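Local structure of DNA excision repair protein ERCC-6-like (Homo sapiens, 5JNO) at residues B[25-28]-B[29-32]. The protein acts as an ATP-dependent DNA translocase of the SNF2/RAD54 family that senses tension on catenated DNA until it is resolved in anaphase. Numbering follows the deposited sequence.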
loop_
_atom_site.group_PDB
_atom_site.type_symbol
_atom_site.label_atom_id
_atom_site.label_comp_id
_atom_site.label_asym_id
_atom_site.label_seq_id
_atom_site.Cartn_x
_atom_site.Cartn_y
_atom_site.Cartn_z
ATOM N N ASN B 25 -4.023 -23.022 -0.197
ATOM C CA ASN B 25 -3.669 -24.393 -0.531
ATOM C C ASN B 25 -3.298 -25.253 0.663
ATOM O O ASN B 25 -3.453 -26.453 0.605
ATOM C CB ASN B 25 -2.563 -24.399 -1.581
ATOM C CG ASN B 25 -3.051 -23.880 -2.916
ATOM O OD1 ASN B 25 -4.230 -24.022 -3.254
ATOM N ND2 ASN B 25 -2.158 -23.262 -3.678
ATOM N N GLY B 26 -2.822 -24.627 1.733
ATOM C CA GLY B 26 -2.437 -25.320 2.954
ATOM C C GLY B 26 -0.938 -25.387 3.162
ATOM O O GLY B 26 -0.498 -25.926 4.183
ATOM N N ASP B 27 -0.157 -24.858 2.211
ATOM C CA ASP B 27 1.308 -24.839 2.325
ATOM C C ASP B 27 1.725 -23.627 3.142
ATOM O O ASP B 27 2.070 -22.569 2.614
ATOM C CB ASP B 27 2.010 -24.853 0.958
ATOM C CG ASP B 27 3.535 -25.030 1.076
ATOM O OD1 ASP B 27 4.077 -25.088 2.207
ATOM O OD2 ASP B 27 4.203 -25.110 0.030
ATOM N N LEU B 28 1.685 -23.820 4.447
ATOM C CA LEU B 28 2.025 -22.792 5.411
ATOM C C LEU B 28 3.528 -22.471 5.423
ATOM O O LEU B 28 3.942 -21.342 5.769
ATOM C CB LEU B 28 1.485 -23.196 6.796
ATOM C CG LEU B 28 0.030 -22.784 7.108
ATOM C CD1 LEU B 28 -0.888 -22.683 5.877
ATOM C CD2 LEU B 28 -0.609 -23.655 8.172
ATOM N N GLU B 29 4.331 -23.437 5.003
ATOM C CA GLU B 29 5.780 -23.264 4.916
ATOM C C GLU B 29 6.136 -22.184 3.930
ATOM O O GLU B 29 6.967 -21.341 4.225
ATOM C CB GLU B 29 6.459 -24.568 4.484
ATOM C CG GLU B 29 7.909 -24.422 4.049
ATOM C CD GLU B 29 8.589 -25.770 3.856
ATOM O OE1 GLU B 29 8.046 -26.571 3.066
ATOM O OE2 GLU B 29 9.650 -26.012 4.488
ATOM N N GLU B 30 5.529 -22.282 2.752
ATOM C CA GLU B 30 5.726 -21.341 1.657
ATOM C C GLU B 30 5.120 -19.978 2.006
ATOM O O GLU B 30 5.754 -18.942 1.800
ATOM C CB GLU B 30 5.088 -21.893 0.374
ATOM C CG GLU B 30 5.230 -21.005 -0.873
ATOM C CD GLU B 30 6.631 -20.984 -1.461
ATOM O OE1 GLU B 30 7.521 -21.726 -0.987
ATOM O OE2 GLU B 30 6.830 -20.218 -2.429
ATOM N N ALA B 31 3.900 -19.993 2.538
ATOM C CA ALA B 31 3.238 -18.774 2.996
ATOM C C ALA B 31 4.104 -17.976 3.985
ATOM O O ALA B 31 4.240 -16.744 3.857
ATOM C CB ALA B 31 1.898 -19.119 3.619
ATOM N N PHE B 32 4.689 -18.689 4.951
ATOM C CA PHE B 32 5.511 -18.090 6.001
ATOM C C PHE B 32 6.733 -17.455 5.385
ATOM O O PHE B 32 7.061 -16.313 5.708
ATOM C CB PHE B 32 5.917 -19.139 7.072
ATOM C CG PHE B 32 6.805 -18.599 8.176
ATOM C CD1 PHE B 32 8.188 -18.613 8.048
ATOM C CD2 PHE B 32 6.264 -18.114 9.354
ATOM C CE1 PHE B 32 9.016 -18.143 9.067
ATOM C CE2 PHE B 32 7.082 -17.629 10.374
ATOM C CZ PHE B 32 8.458 -17.645 10.232
#
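The carboxylate of Asp27 lies over the start of helix 28-41, with OD2 against the CB of Glu30 at 3.4 Å and OD1 against the CB of Glu29 at 3.3 Å. Asp27 is the N-cap. With CG swung opposite the main-chain N (chi1 -172°), the acid reaches forward over the first turn, and OD1 accepts from Glu30 N at 3.2 Å. That bond is fairly straight, 163° at the hydrogen, but the N-H meets OD1 from well above the carboxylate plane rather than within it. Backbone bonds take over from there: Ala31 N donates to Asp27 O (3.2 Å) and Phe32 N to Leu28 O (2.9 Å). Asp27 therefore serves the helix twice, by side chain and by carbonyl. The CB of Ala31 tucks in 3.6 Å from Asp27 O, while that of Phe32 sits 3.2 Å from Leu28 O.

Just before the cap, Gly26 ends helix 6-25 in a Schellman motif, its positive phi (107°) turning the chain, and Asp27 then centres an inverse gamma turn. One helix is thus closed and the next opened within a few residues, making the sharp turn between helix 6-25 and helix 28-41; this turn lies within the TPR repeat of residues 12-45, near the N-terminus of the whole protein. Ala31 is buried facing helix 6-25, where its methyl touches Ala22 and Thr23; the side chain of Glu30 also rests on Ala22.

Three acids crowd this helix start: Asp27 OD1 is 4.3 Å from Glu29 OE1, and the Glu30 carboxylate is also near. They probably repel one another somewhat, yet negative charge at a helix N-terminus should be offset in part by the helix dipole, and the capping bond would help keep Asp27 ionised.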